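Local structure of octaprenyl Pyrophosphate Synthase (Helicobacter pylori, 3TC1) at residues K18-S22 with G23-E27; L42-A45 with L46-E49; K88-I92 with N93-G97; F248-S252 with H253-E257. The protein probably condenses farnesyl pyrophosphate with successive isopentenyl pyrophosphate units, as trans-prenyltransferases of the all-helical polyprenyl synthetase family do, to build an octaprenyl chain. One frame throughout, in Å; residues are numbered along the deposited sequence.

Overall arrangement
From the N terminus, contact 1 closes the short loop between helix 3-18 and helix 23-29, and contact 2 ends helix 38-44 before the loop to helix 53-80. Contact 3 carries the small two-stranded hairpin into helix 92-116, and contact 4 starts helix 253-265 after the loop that follows helix 238-246. Each is local and complete before the next begins, so none nest or cross. Three of them, contacts 1, 3 and 4, are serine N-caps; contact 2 is a helix exit. Contacts 1 and 3 touch, E27 packing on F96, whereas contacts 2 and 4 lie on opposite sides of the chain's centre, their own centres about 43 Å apart.

Contact 1 of 4, residues K18-S22 with G23-E27; sequences KEIES and GFIDE
S22 caps the N terminus of helix 23-29, with I25 and D26 as its partners, in the tight loop that follows helix 3-18. Its OG, anti to the backbone N (chi1 169°), accepts from I25 N at 3.2 Å in a nearly straight bond, 164° at the hydrogen. The S22 carbonyl then opens the regular helical pattern, taking D26 N at 2.9 Å. Serine suits the place because its short hydroxyl can reach an amide of the first turn. A water accepts from S22 N at 2.8 Å and lies 2.7 Å from D26 OD1, so it probably bridges the loop to the aspartate, itself well placed near a helix N terminus. A type I turn from K18 to E21 ends helix 3-18, and E21, with positive phi, is the first residue to leave helical angles. Beside the polar bonds, I20 CG2 meets I25 CD1 at 3.6 Å, the two branched side chains crossing at about a right angle. Both isoleucines continue onto V107 of helix 92-116, while I25 also packs on I17 of helix 3-18. The second subunit also reaches this loop: its R136 donates to I20 O, and its F143 stacks with F24.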
loop_
_atom_site.group_PDB
_atom_site.type_symbol
_atom_site.label_atom_id
_atom_site.label_comp_id
_atom_site.label_asym_id
_atom_site.label_seq_id
_atom_site.Cartn_x
_atom_site.Cartn_y
_atom_site.Cartn_z
ATOM N N LYS B 18 -13.629 -11.790 2.078
ATOM C CA LYS B 18 -14.806 -11.901 2.935
ATOM C C LYS B 18 -14.419 -11.850 4.415
ATOM O O LYS B 18 -15.211 -11.420 5.252
ATOM C CB LYS B 18 -15.570 -13.197 2.653
ATOM C CG LYS B 18 -16.398 -13.179 1.375
ATOM C CD LYS B 18 -17.181 -14.476 1.224
ATOM C CE LYS B 18 -18.112 -14.448 0.017
ATOM N NZ LYS B 18 -17.381 -14.314 -1.273
ATOM N N GLU B 19 -13.208 -12.296 4.735
ATOM C CA GLU B 19 -12.738 -12.278 6.117
ATOM C C GLU B 19 -12.531 -10.852 6.622
ATOM O O GLU B 19 -12.461 -10.619 7.830
ATOM C CB GLU B 19 -11.435 -13.075 6.253
ATOM C CG GLU B 19 -11.608 -14.560 5.948
ATOM C CD GLU B 19 -10.333 -15.381 6.128
ATOM O OE1 GLU B 19 -9.229 -14.801 6.209
ATOM O OE2 GLU B 19 -10.444 -16.623 6.173
ATOM N N ILE B 20 -12.437 -9.897 5.702
ATOM C CA ILE B 20 -12.254 -8.502 6.085
ATOM C C ILE B 20 -13.588 -7.968 6.612
ATOM O O ILE B 20 -13.636 -6.960 7.320
ATOM C CB ILE B 20 -11.768 -7.661 4.885
ATOM C CG1 ILE B 20 -10.454 -8.248 4.362
ATOM C CG2 ILE B 20 -11.550 -6.213 5.305
ATOM C CD1 ILE B 20 -9.878 -7.530 3.166
ATOM N N GLU B 21 -14.664 -8.672 6.271
ATOM C CA GLU B 21 -16.013 -8.330 6.717
ATOM C C GLU B 21 -16.392 -6.868 6.499
ATOM O O GLU B 21 -16.616 -6.112 7.445
ATOM C CB GLU B 21 -16.176 -8.703 8.197
ATOM C CG GLU B 21 -15.854 -10.164 8.484
ATOM C CD GLU B 21 -16.021 -10.540 9.946
ATOM O OE1 GLU B 21 -15.490 -9.821 10.815
ATOM O OE2 GLU B 21 -16.674 -11.565 10.228
ATOM N N SER B 22 -16.473 -6.482 5.233
ATOM C CA SER B 22 -16.837 -5.127 4.870
ATOM C C SER B 22 -17.630 -5.157 3.570
ATOM O O SER B 22 -17.095 -5.507 2.519
ATOM C CB SER B 22 -15.583 -4.276 4.699
ATOM O OG SER B 22 -15.897 -3.036 4.095
ATOM N N GLY B 23 -18.907 -4.797 3.651
ATOM C CA GLY B 23 -19.750 -4.784 2.470
ATOM C C GLY B 23 -19.210 -3.836 1.416
ATOM O O GLY B 23 -19.353 -4.076 0.219
ATOM N N PHE B 24 -18.582 -2.753 1.864
ATOM C CA PHE B 24 -18.021 -1.774 0.943
ATOM C C PHE B 24 -16.862 -2.382 0.163
ATOM O O PHE B 24 -16.749 -2.194 -1.047
ATOM C CB PHE B 24 -17.536 -0.540 1.708
ATOM C CG PHE B 24 -18.605 0.129 2.526
ATOM C CD1 PHE B 24 -19.876 0.340 1.998
ATOM C CD2 PHE B 24 -18.334 0.575 3.816
ATOM C CE1 PHE B 24 -20.862 0.986 2.745
ATOM C CE2 PHE B 24 -19.311 1.223 4.571
ATOM C CZ PHE B 24 -20.577 1.429 4.035
ATOM N N ILE B 25 -15.991 -3.102 0.863
ATOM C CA ILE B 25 -14.864 -3.736 0.203
ATOM C C ILE B 25 -15.371 -4.835 -0.728
ATOM O O ILE B 25 -14.820 -5.033 -1.812
ATOM C CB ILE B 25 -13.859 -4.288 1.245
ATOM C CG1 ILE B 25 -13.102 -3.113 1.875
ATOM C CG2 ILE B 25 -12.890 -5.269 0.589
ATOM C CD1 ILE B 25 -12.183 -3.489 3.025
ATOM N N ASP B 26 -16.426 -5.540 -0.324
ATOM C CA ASP B 26 -16.981 -6.588 -1.179
ATOM C C ASP B 26 -17.397 -5.972 -2.510
ATOM O O ASP B 26 -17.227 -6.579 -3.572
ATOM C CB ASP B 26 -18.216 -7.240 -0.549
ATOM C CG ASP B 26 -17.891 -8.059 0.684
ATOM O OD1 ASP B 26 -16.736 -8.517 0.830
ATOM O OD2 ASP B 26 -18.813 -8.261 1.502
ATOM N N GLU B 27 -17.947 -4.761 -2.443
ATOM C CA GLU B 27 -18.394 -4.058 -3.639
ATOM C C GLU B 27 -17.212 -3.723 -4.546
ATOM O O GLU B 27 -17.259 -3.953 -5.753
ATOM C CB GLU B 27 -19.127 -2.775 -3.248
ATOM C CG GLU B 27 -19.850 -2.098 -4.398
ATOM C CD GLU B 27 -20.441 -0.761 -4.000
ATOM O OE1 GLU B 27 -21.102 -0.693 -2.941
ATOM O OE2 GLU B 27 -20.247 0.222 -4.749
HETATM O O HOH W 1 -15.458 -8.159 3.221
#

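Contact 2 of 4, residues L42-A45 with L46-E49; sequences LMLA and LLNE
L46 and L47 turn back on M43 and L44 where helix 38-44 gives way to the loop leading to helix 53-80. Two backbone hydrogen bonds shape this exit. L46 N donates to M43 O and L47 N to L44 O, each at 3.1 Å and each three residues back rather than four; the second closes a type I turn from L44 to L47. L47 then takes up an extended backbone conformation, psi 147°, and the chain leaves the helix.

The apolar contacts follow from that turn. L44 and L47 lie side by side and point the same way, with L44 CD2 against L47 CD1 at 3.8 Å. The L46 side chain folds back over the helix end instead: with CG beside the backbone N and anti to the carbonyl carbon (chi1 -80°), its CD1 comes to 3.3 Å from L42 O, a close van der Waals approach. A45, a methyl alone, packs on I294 and L295.

Leucine and methionine suit a helix end enclosed on several sides. Helix 3-18 receives L44 on L6 and I9, helix 152-177 takes M43 on M174 and L46 on L171, and helix 293-301 meets L42 through L295 and L298.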
loop_
_atom_site.group_PDB
_atom_site.type_symbol
_atom_site.label_atom_id
_atom_site.label_comp_id
_atom_site.label_asym_id
_atom_site.label_seq_id
_atom_site.Cartn_x
_atom_site.Cartn_y
_atom_site.Cartn_z
ATOM N N LEU B 42 3.615 -20.486 -12.400
ATOM C CA LEU B 42 5.049 -20.696 -12.257
ATOM C C LEU B 42 5.377 -21.383 -10.936
ATOM O O LEU B 42 6.164 -22.332 -10.898
ATOM C CB LEU B 42 5.780 -19.357 -12.329
ATOM C CG LEU B 42 5.840 -18.737 -13.721
ATOM C CD1 LEU B 42 6.425 -17.337 -13.649
ATOM C CD2 LEU B 42 6.683 -19.632 -14.618
ATOM N N MET B 43 4.773 -20.897 -9.856
ATOM C CA MET B 43 4.996 -21.448 -8.525
ATOM C C MET B 43 4.413 -22.847 -8.354
ATOM O O MET B 43 5.056 -23.723 -7.779
ATOM C CB MET B 43 4.397 -20.515 -7.467
ATOM C CG MET B 43 5.027 -19.131 -7.436
ATOM S SD MET B 43 4.012 -17.955 -6.524
ATOM C CE MET B 43 4.539 -18.306 -4.863
ATOM N N LEU B 44 3.193 -23.057 -8.843
ATOM C CA LEU B 44 2.545 -24.361 -8.721
ATOM C C LEU B 44 3.354 -25.456 -9.410
ATOM O O LEU B 44 3.255 -26.626 -9.046
ATOM C CB LEU B 44 1.139 -24.319 -9.327
ATOM C CG LEU B 44 0.064 -23.517 -8.590
ATOM C CD1 LEU B 44 -1.166 -23.389 -9.467
ATOM C CD2 LEU B 44 -0.280 -24.200 -7.285
ATOM N N ALA B 45 4.155 -25.064 -10.396
ATOM C CA ALA B 45 4.974 -26.002 -11.159
ATOM C C ALA B 45 6.051 -26.692 -10.335
ATOM O O ALA B 45 6.644 -27.677 -10.787
ATOM C CB ALA B 45 5.616 -25.285 -12.346
ATOM N N LEU B 46 6.315 -26.178 -9.137
ATOM C CA LEU B 46 7.329 -26.770 -8.273
ATOM C C LEU B 46 6.771 -27.890 -7.404
ATOM O O LEU B 46 7.530 -28.655 -6.810
ATOM C CB LEU B 46 7.974 -25.699 -7.383
ATOM C CG LEU B 46 9.055 -24.845 -8.057
ATOM C CD1 LEU B 46 8.446 -24.049 -9.204
ATOM C CD2 LEU B 46 9.687 -23.911 -7.036
ATOM N N LEU B 47 5.447 -27.982 -7.326
ATOM C CA LEU B 47 4.803 -29.014 -6.523
ATOM C C LEU B 47 5.091 -30.415 -7.055
ATOM O O LEU B 47 5.244 -30.611 -8.262
ATOM C CB LEU B 47 3.291 -28.785 -6.483
ATOM C CG LEU B 47 2.799 -27.590 -5.662
ATOM C CD1 LEU B 47 1.318 -27.349 -5.935
ATOM C CD2 LEU B 47 3.040 -27.856 -4.182
ATOM N N ASN B 48 5.180 -31.380 -6.140
ATOM C CA ASN B 48 5.426 -32.779 -6.492
ATOM C C ASN B 48 4.105 -33.527 -6.503
ATOM O O ASN B 48 3.123 -33.084 -5.902
ATOM C CB ASN B 48 6.336 -33.467 -5.467
ATOM C CG ASN B 48 7.782 -33.060 -5.593
ATOM O OD1 ASN B 48 8.323 -32.981 -6.694
ATOM N ND2 ASN B 48 8.430 -32.819 -4.458
ATOM N N GLU B 49 4.090 -34.675 -7.172
ATOM C CA GLU B 49 2.894 -35.502 -7.232
ATOM C C GLU B 49 2.463 -35.856 -5.812
ATOM O O GLU B 49 1.280 -35.800 -5.476
ATOM C CB GLU B 49 3.175 -36.800 -8.005
ATOM C CG GLU B 49 2.012 -37.794 -7.996
ATOM C CD GLU B 49 2.320 -39.084 -8.742
ATOM O OE1 GLU B 49 2.801 -40.050 -8.111
ATOM O OE2 GLU B 49 2.084 -39.124 -9.968
#

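Contact 3 of 4, residues K88-I92 with N93-G97; sequences KLPSI and NALFG
S91, the N-cap of helix 92-116, meets A94 and L95 through both its hydroxyl and its carbonyl. Its OG, held between the backbone N and the carbonyl carbon (chi1 59°), accepts a weak bond from A94 N at 3.2 Å. The same hydroxyl is hydrogen-bonded to A83 O, so the cap is itself fixed by the chain ahead of the hairpin, and the S91 backbone is bonded to T84 as well. S91 O serves two amides: L95 N at 3.1 Å, and A94 N by a weak, strongly bent bond. I92 O is likewise shared, taking F96 N at 2.8 Å and, weakly, L95 N. N93 O receives a weak bond from G97 N.

N93 bends its amide back to the cap. Its OD1 makes a close approach to S91 OG, 3.0 Å, but the polar partner of its ND2 is A83 O. One carbonyl thereby gathers both polar side chains, and asparagine is apt here because its amide can reach it with an N-H.

Two apolar contacts accompany the bonds: P90 CB rests 3.5 Å from L95 CG, and I92 CG2 lies 4.0 Å from F96 CD2. Separately, I92 O approaches the F96 ring at its edge.

Around the junction, I92 reaches L75 of helix 53-80 and L104 further along its own helix, N93 touches D78 and V79, and F96 packs on E27 and L28 of helix 23-29.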
loop_
_atom_site.group_PDB
_atom_site.type_symbol
_atom_site.label_atom_id
_atom_site.label_comp_id
_atom_site.label_asym_id
_atom_site.label_seq_id
_atom_site.Cartn_x
_atom_site.Cartn_y
_atom_site.Cartn_z
ATOM N N LYS B 88 -9.832 -3.949 -21.013
ATOM C CA LYS B 88 -11.105 -3.510 -21.588
ATOM C C LYS B 88 -12.218 -3.126 -20.615
ATOM O O LYS B 88 -13.229 -2.551 -21.026
ATOM C CB LYS B 88 -11.649 -4.533 -22.594
ATOM C CG LYS B 88 -11.929 -3.873 -23.946
ATOM C CD LYS B 88 -13.227 -4.311 -24.624
ATOM C CE LYS B 88 -14.374 -4.500 -23.647
ATOM N NZ LYS B 88 -14.540 -5.947 -23.339
ATOM N N LEU B 89 -12.058 -3.442 -19.336
ATOM C CA LEU B 89 -13.079 -3.056 -18.378
ATOM C C LEU B 89 -12.584 -1.883 -17.537
ATOM O O LEU B 89 -11.376 -1.712 -17.338
ATOM C CB LEU B 89 -13.502 -4.256 -17.523
ATOM C CG LEU B 89 -14.468 -5.156 -18.309
ATOM C CD1 LEU B 89 -14.885 -6.349 -17.469
ATOM C CD2 LEU B 89 -15.696 -4.346 -18.730
ATOM N N PRO B 90 -13.518 -1.060 -17.033
ATOM C CA PRO B 90 -13.208 0.118 -16.218
ATOM C C PRO B 90 -12.309 -0.225 -15.046
ATOM O O PRO B 90 -12.511 -1.236 -14.376
ATOM C CB PRO B 90 -14.582 0.606 -15.745
ATOM C CG PRO B 90 -15.582 -0.161 -16.585
ATOM C CD PRO B 90 -14.913 -1.472 -16.812
ATOM N N SER B 91 -11.314 0.620 -14.806
ATOM C CA SER B 91 -10.398 0.413 -13.695
ATOM C C SER B 91 -11.126 0.717 -12.387
ATOM O O SER B 91 -12.197 1.344 -12.385
ATOM C CB SER B 91 -9.187 1.335 -13.838
ATOM O OG SER B 91 -9.591 2.694 -13.877
ATOM N N ILE B 92 -10.554 0.272 -11.272
ATOM C CA ILE B 92 -11.167 0.520 -9.976
ATOM C C ILE B 92 -11.208 2.019 -9.684
ATOM O O ILE B 92 -12.181 2.518 -9.109
ATOM C CB ILE B 92 -10.409 -0.220 -8.843
ATOM C CG1 ILE B 92 -10.638 -1.726 -8.974
ATOM C CG2 ILE B 92 -10.895 0.255 -7.474
ATOM C CD1 ILE B 92 -12.110 -2.134 -8.873
ATOM N N ASN B 93 -10.168 2.744 -10.088
ATOM C CA ASN B 93 -10.141 4.185 -9.851
ATOM C C ASN B 93 -11.153 4.915 -10.737
ATOM O O ASN B 93 -11.635 5.991 -10.383
ATOM C CB ASN B 93 -8.728 4.759 -10.061
ATOM C CG ASN B 93 -8.083 4.301 -11.359
ATOM O OD1 ASN B 93 -7.763 3.124 -11.526
ATOM N ND2 ASN B 93 -7.877 5.237 -12.282
ATOM N N ALA B 94 -11.485 4.324 -11.879
ATOM C CA ALA B 94 -12.449 4.934 -12.789
ATOM C C ALA B 94 -13.872 4.755 -12.267
ATOM O O ALA B 94 -14.736 5.603 -12.494
ATOM C CB ALA B 94 -12.324 4.318 -14.176
ATOM N N LEU B 95 -14.103 3.651 -11.560
ATOM C CA LEU B 95 -15.421 3.340 -11.013
ATOM C C LEU B 95 -15.649 3.831 -9.582
ATOM O O LEU B 95 -16.784 4.138 -9.200
ATOM C CB LEU B 95 -15.656 1.823 -11.052
ATOM C CG LEU B 95 -15.683 1.129 -12.419
ATOM C CD1 LEU B 95 -15.676 -0.381 -12.224
ATOM C CD2 LEU B 95 -16.916 1.572 -13.198
ATOM N N PHE B 96 -14.577 3.918 -8.794
ATOM C CA PHE B 96 -14.709 4.332 -7.398
ATOM C C PHE B 96 -13.795 5.466 -6.930
ATOM O O PHE B 96 -13.755 5.777 -5.738
ATOM C CB PHE B 96 -14.503 3.108 -6.501
ATOM C CG PHE B 96 -15.374 1.941 -6.871
ATOM C CD1 PHE B 96 -16.714 1.903 -6.488
ATOM C CD2 PHE B 96 -14.865 0.891 -7.629
ATOM C CE1 PHE B 96 -17.534 0.834 -6.853
ATOM C CE2 PHE B 96 -15.675 -0.185 -8.000
ATOM C CZ PHE B 96 -17.012 -0.213 -7.612
ATOM N N GLY B 97 -13.068 6.083 -7.855
ATOM C CA GLY B 97 -12.182 7.174 -7.484
ATOM C C GLY B 97 -10.795 6.717 -7.062
ATOM O O GLY B 97 -10.626 5.604 -6.563
#

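Contact 4 of 4, residues F248-S252 with H253-E257; sequences FKQDS and HEIIE
The backbone bends at K249, where phi is positive, runs extended through Q250, D251 and S252, then turns at H253 into helix 253-265, where I255 and I256 fold back on S252. The S252 carbonyl receives I256 N at 3.3 Å, an almost straight bond (163° at the hydrogen), and a weak one from I255 N.

The S252 hydroxyl caps the same turn. Its OG, between the backbone N and the carbonyl carbon (chi1 83°), accepts from I255 N at 3.2 Å and lies 3.3 Å from I255 CG1. I255 CD1 extends further to meet Q250 CB at 3.5 Å. The Q250 chain bends at chi2 (-41°), carrying its amide away from the helix so that NE2 donates to F248 O at 2.9 Å. One turn on, E257 CG lies over one face of the H253 ring, and E254 OE2 sits at the ring's edge in its plane.

Serine thus satisfies an amide that has no earlier helical carbonyl; the carboxylate of E254, near the positive end of the helix dipole, would probably be stabilised there, while E257 pairs with K260. Polar bonds set this surface helix start, and isoleucine carbons pack beside it.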
loop_
_atom_site.group_PDB
_atom_site.type_symbol
_atom_site.label_atom_id
_atom_site.label_comp_id
_atom_site.label_asym_id
_atom_site.label_seq_id
_atom_site.Cartn_x
_atom_site.Cartn_y
_atom_site.Cartn_z
ATOM N N PHE B 248 7.766 12.032 -28.030
ATOM C CA PHE B 248 7.653 11.565 -26.648
ATOM C C PHE B 248 6.311 12.026 -26.065
ATOM O O PHE B 248 5.951 13.201 -26.164
ATOM C CB PHE B 248 8.812 12.130 -25.817
ATOM C CG PHE B 248 8.826 11.662 -24.386
ATOM C CD1 PHE B 248 9.091 10.330 -24.076
ATOM C CD2 PHE B 248 8.584 12.557 -23.347
ATOM C CE1 PHE B 248 9.114 9.895 -22.750
ATOM C CE2 PHE B 248 8.605 12.130 -22.009
ATOM C CZ PHE B 248 8.871 10.800 -21.712
ATOM N N LYS B 249 5.578 11.086 -25.471
ATOM C CA LYS B 249 4.271 11.351 -24.865
ATOM C C LYS B 249 3.205 11.916 -25.796
ATOM O O LYS B 249 2.164 12.394 -25.332
ATOM C CB LYS B 249 4.412 12.271 -23.648
ATOM C CG LYS B 249 4.839 11.533 -22.392
ATOM C CD LYS B 249 4.912 12.455 -21.187
ATOM C CE LYS B 249 5.320 11.669 -19.943
ATOM N NZ LYS B 249 5.384 12.522 -18.731
ATOM N N GLN B 250 3.452 11.868 -27.099
ATOM C CA GLN B 250 2.472 12.354 -28.061
ATOM C C GLN B 250 1.562 11.194 -28.460
ATOM O O GLN B 250 1.928 10.027 -28.306
ATOM C CB GLN B 250 3.177 12.965 -29.269
ATOM C CG GLN B 250 4.043 14.146 -28.869
ATOM C CD GLN B 250 3.358 15.033 -27.839
ATOM O OE1 GLN B 250 2.234 15.496 -28.048
ATOM N NE2 GLN B 250 4.032 15.269 -26.717
ATOM N N ASP B 251 0.384 11.509 -28.982
ATOM C CA ASP B 251 -0.590 10.472 -29.311
ATOM C C ASP B 251 -1.280 10.677 -30.659
ATOM O O ASP B 251 -2.192 11.494 -30.776
ATOM C CB ASP B 251 -1.619 10.429 -28.167
ATOM C CG ASP B 251 -2.743 9.435 -28.401
ATOM O OD1 ASP B 251 -2.569 8.481 -29.185
ATOM O OD2 ASP B 251 -3.809 9.605 -27.769
ATOM N N SER B 252 -0.837 9.937 -31.676
ATOM C CA SER B 252 -1.431 10.043 -33.005
ATOM C C SER B 252 -1.118 8.825 -33.870
ATOM O O SER B 252 -0.095 8.162 -33.689
ATOM C CB SER B 252 -0.945 11.312 -33.718
ATOM O OG SER B 252 0.318 11.118 -34.325
ATOM N N HIS B 253 -2.009 8.546 -34.816
ATOM C CA HIS B 253 -1.863 7.416 -35.728
ATOM C C HIS B 253 -0.607 7.545 -36.583
ATOM O O HIS B 253 0.056 6.552 -36.890
ATOM C CB HIS B 253 -3.090 7.330 -36.646
ATOM C CG HIS B 253 -2.960 6.319 -37.747
ATOM N ND1 HIS B 253 -2.962 4.959 -37.518
ATOM C CD2 HIS B 253 -2.818 6.472 -39.085
ATOM C CE1 HIS B 253 -2.827 4.320 -38.666
ATOM N NE2 HIS B 253 -2.737 5.214 -39.633
ATOM N N GLU B 254 -0.288 8.775 -36.969
ATOM C CA GLU B 254 0.866 9.031 -37.816
ATOM C C GLU B 254 2.181 8.750 -37.098
ATOM O O GLU B 254 3.139 8.257 -37.702
ATOM C CB GLU B 254 0.825 10.474 -38.331
ATOM C CG GLU B 254 -0.361 10.791 -39.270
ATOM C CD GLU B 254 -1.732 10.726 -38.584
ATOM O OE1 GLU B 254 -1.873 11.256 -37.459
ATOM O OE2 GLU B 254 -2.677 10.160 -39.184
ATOM N N ILE B 255 2.234 9.065 -35.810
ATOM C CA ILE B 255 3.441 8.796 -35.041
ATOM C C ILE B 255 3.640 7.283 -34.931
ATOM O O ILE B 255 4.754 6.780 -35.062
ATOM C CB ILE B 255 3.359 9.458 -33.651
ATOM C CG1 ILE B 255 3.620 10.963 -33.809
ATOM C CG2 ILE B 255 4.361 8.816 -32.688
ATOM C CD1 ILE B 255 3.384 11.775 -32.538
ATOM N N ILE B 256 2.555 6.553 -34.708
ATOM C CA ILE B 256 2.649 5.103 -34.639
ATOM C C ILE B 256 3.185 4.542 -35.965
ATOM O O ILE B 256 4.122 3.743 -35.976
ATOM C CB ILE B 256 1.276 4.474 -34.310
ATOM C CG1 ILE B 256 0.935 4.747 -32.837
ATOM C CG2 ILE B 256 1.305 2.969 -34.577
ATOM C CD1 ILE B 256 -0.465 4.319 -32.428
ATOM N N GLU B 257 2.611 4.975 -37.085
ATOM C CA GLU B 257 3.080 4.488 -38.380
ATOM C C GLU B 257 4.550 4.821 -38.629
ATOM O O GLU B 257 5.305 3.983 -39.126
ATOM C CB GLU B 257 2.211 5.041 -39.517
ATOM C CG GLU B 257 0.808 4.452 -39.537
ATOM C CD GLU B 257 0.812 2.925 -39.446
ATOM O OE1 GLU B 257 1.453 2.278 -40.301
ATOM O OE2 GLU B 257 0.179 2.371 -38.519
#